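Local coordinates for protein interacting with HSP90 1 (Saccharomyces cerevisiae, PDB 4CHH) that takes part in pre-rRNA processing, is required for the association of NOP58 with snoRNA, is a component of the R2TP complex and interacts with HSP90, at residues R57-N62 with E109-D114. Residues are numbered along the deposited sequence; the frame is centred on the assembly and turned at random. Where two conformers were deposited one is given.
Sequences RKVFIN and ECYVWD
Lys58, Phe60 and Asn62 bond to Tyr111 and Trp113 through four backbone hydrogen bonds, which set Val59 beside Tyr111 and Ile61 beside Trp113 in parallel register. Tyr111 N donates to Lys58 O (3.0 Å) and Trp113 N to Phe60 O, while Phe60 N donates to Tyr111 O at 2.8 Å and Asn62 N to Trp113 O; the segment axes run 17° from parallel. Where the register begins, a water accepts from Lys58 N and donates to Glu109 O, bridging the strands.

On the face of Asn62 and Asp114 the side chains lie alongside, pointing the same way. Asn62 ND2 donates to Asp114 OD1 at 3.0 Å, with the acceptor 5° out of the amide plane. Arg100 makes a salt bridge to that same oxygen and Lys164 N binds Asn62 OD1, so both ends of the amide are held and its flip is fixed.

On the other face, Val59 CG1, anti to the backbone N (chi1 169°), meets the Trp113 ring at its edge, 3.5 Å from CZ3. Trp113 NE1 binds Asp147, and Ile61 and Trp113 pack on helix 129-147. Tyr111 CE2 lies 3.7 Å from Arg57 CB, an oblique approach; Tyr111 OH donates to Glu109 OE1 (2.6 Å) and also bonds Gln54 N, which helps hold the ring.

Strand 58-66 also pairs antiparallel with 29-47, and 109-118 with 95-103; the pairing of 58-66 with 109-118 is the parallel one in the mixed, helix-backed sheet of the PIH1 N-terminal domain.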
loop_
_atom_site.group_PDB
_atom_site.type_symbol
_atom_site.label_atom_id
_atom_site.label_comp_id
_atom_site.label_asym_id
_atom_site.label_seq_id
_atom_site.Cartn_x
_atom_site.Cartn_y
_atom_site.Cartn_z
ATOM N N ARG A 57 0.437 5.895 17.906
ATOM C CA ARG A 57 -0.703 5.033 17.636
ATOM C C ARG A 57 -0.360 3.979 16.590
ATOM O O ARG A 57 0.506 4.206 15.739
ATOM C CB ARG A 57 -1.932 5.840 17.189
ATOM C CG ARG A 57 -2.419 6.852 18.236
ATOM C CD ARG A 57 -3.049 6.188 19.437
ATOM N NE ARG A 57 -3.400 7.145 20.480
ATOM C CZ ARG A 57 -2.706 7.309 21.599
ATOM N NH1 ARG A 57 -1.604 6.597 21.818
ATOM N NH2 ARG A 57 -3.103 8.189 22.509
ATOM N N LYS A 58 -1.057 2.832 16.681
ATOM C CA LYS A 58 -0.945 1.697 15.774
ATOM C C LYS A 58 -1.398 2.097 14.397
ATOM O O LYS A 58 -2.356 2.856 14.225
ATOM C CB LYS A 58 -1.787 0.492 16.250
ATOM C CG LYS A 58 -1.297 -0.211 17.505
ATOM C CD LYS A 58 -2.074 -1.520 17.702
ATOM C CE LYS A 58 -2.145 -1.949 19.153
ATOM N NZ LYS A 58 -1.185 -3.043 19.467
ATOM N N VAL A 59 -0.707 1.579 13.423
ATOM C CA VAL A 59 -0.989 1.822 12.025
ATOM C C VAL A 59 -1.173 0.484 11.331
ATOM O O VAL A 59 -0.418 -0.465 11.569
ATOM C CB VAL A 59 0.119 2.702 11.345
ATOM C CG1 VAL A 59 -0.053 2.718 9.817
ATOM C CG2 VAL A 59 0.079 4.128 11.883
ATOM N N PHE A 60 -2.175 0.420 10.465
ATOM C CA PHE A 60 -2.428 -0.748 9.632
ATOM C C PHE A 60 -2.474 -0.356 8.184
ATOM O O PHE A 60 -3.123 0.625 7.815
ATOM C CB PHE A 60 -3.725 -1.458 10.001
ATOM C CG PHE A 60 -3.732 -2.043 11.385
ATOM C CD1 PHE A 60 -4.134 -1.280 12.477
ATOM C CD2 PHE A 60 -3.385 -3.373 11.596
ATOM C CE1 PHE A 60 -4.145 -1.823 13.766
ATOM C CE2 PHE A 60 -3.419 -3.924 12.891
ATOM C CZ PHE A 60 -3.792 -3.139 13.961
ATOM N N ILE A 61 -1.799 -1.129 7.362
ATOM C CA ILE A 61 -1.824 -0.902 5.925
ATOM C C ILE A 61 -2.410 -2.138 5.263
ATOM O O ILE A 61 -1.860 -3.226 5.416
ATOM C CB ILE A 61 -0.424 -0.558 5.340
ATOM C CG1 ILE A 61 0.149 0.732 5.939
ATOM C CG2 ILE A 61 -0.491 -0.538 3.801
ATOM C CD1 ILE A 61 1.714 0.998 5.687
ATOM N N ASN A 62 -3.517 -1.966 4.539
ATOM C CA ASN A 62 -4.130 -3.040 3.782
ATOM C C ASN A 62 -3.475 -3.145 2.395
ATOM O O ASN A 62 -3.752 -2.320 1.542
ATOM C CB ASN A 62 -5.658 -2.811 3.660
ATOM C CG ASN A 62 -6.385 -3.012 4.984
ATOM O OD1 ASN A 62 -6.126 -3.957 5.713
ATOM N ND2 ASN A 62 -7.246 -2.090 5.368
ATOM N N GLU A 109 -7.161 5.296 19.269
ATOM C CA GLU A 109 -7.150 5.494 17.817
ATOM C C GLU A 109 -6.083 4.673 17.097
ATOM O O GLU A 109 -4.962 4.564 17.585
ATOM C CB GLU A 109 -6.867 6.975 17.489
ATOM C CG GLU A 109 -7.990 7.933 17.801
ATOM C CD GLU A 109 -7.773 9.362 17.340
ATOM O OE1 GLU A 109 -6.638 9.722 16.939
ATOM O OE2 GLU A 109 -8.759 10.129 17.383
ATOM N N CYS A 110 -6.442 4.126 15.929
ATOM C CA CYS A 110 -5.483 3.470 15.051
ATOM C C CYS A 110 -5.797 3.903 13.608
ATOM O O CYS A 110 -6.949 4.189 13.266
ATOM C CB CYS A 110 -5.403 1.953 15.242
ATOM S SG CYS A 110 -6.654 0.994 14.358
ATOM N N TYR A 111 -4.743 4.079 12.809
ATOM C CA TYR A 111 -4.880 4.626 11.458
ATOM C C TYR A 111 -4.679 3.578 10.417
ATOM O O TYR A 111 -3.815 2.719 10.542
ATOM C CB TYR A 111 -3.947 5.825 11.256
ATOM C CG TYR A 111 -4.058 6.789 12.413
ATOM C CD1 TYR A 111 -5.272 7.407 12.721
ATOM C CD2 TYR A 111 -2.977 7.021 13.252
ATOM C CE1 TYR A 111 -5.398 8.229 13.837
ATOM C CE2 TYR A 111 -3.076 7.892 14.333
ATOM C CZ TYR A 111 -4.292 8.479 14.633
ATOM O OH TYR A 111 -4.370 9.317 15.706
ATOM N N VAL A 112 -5.561 3.594 9.433
ATOM C CA VAL A 112 -5.626 2.577 8.392
ATOM C C VAL A 112 -5.520 3.209 6.998
ATOM O O VAL A 112 -6.239 4.151 6.686
ATOM C CB VAL A 112 -6.935 1.735 8.540
ATOM C CG1 VAL A 112 -7.034 0.642 7.482
ATOM C CG2 VAL A 112 -7.070 1.138 9.944
ATOM N N TRP A 113 -4.635 2.653 6.163
ATOM C CA TRP A 113 -4.473 3.016 4.753
ATOM C C TRP A 113 -4.627 1.789 3.903
ATOM O O TRP A 113 -4.240 0.697 4.331
ATOM C CB TRP A 113 -3.064 3.585 4.470
ATOM C CG TRP A 113 -2.801 4.999 4.853
ATOM C CD1 TRP A 113 -2.829 6.078 4.020
ATOM C CD2 TRP A 113 -2.229 5.465 6.096
ATOM N NE1 TRP A 113 -2.362 7.197 4.678
ATOM C CE2 TRP A 113 -1.979 6.852 5.947
ATOM C CE3 TRP A 113 -1.917 4.849 7.322
ATOM C CZ2 TRP A 113 -1.453 7.639 6.983
ATOM C CZ3 TRP A 113 -1.379 5.625 8.349
ATOM C CH2 TRP A 113 -1.138 7.000 8.173
ATOM N N ASP A 114 -5.111 1.955 2.676
ATOM C CA ASP A 114 -5.143 0.833 1.729
ATOM C C ASP A 114 -4.085 1.125 0.676
ATOM O O ASP A 114 -4.001 2.262 0.218
ATOM C CB ASP A 114 -6.522 0.620 1.069
ATOM C CG ASP A 114 -7.693 0.477 2.031
ATOM O OD1 ASP A 114 -7.526 -0.174 3.082
ATOM O OD2 ASP A 114 -8.774 1.031 1.736
HETATM O O HOH W 1 -6.566 7.649 21.261
HETATM O O HOH W 2 -3.275 2.582 18.573
#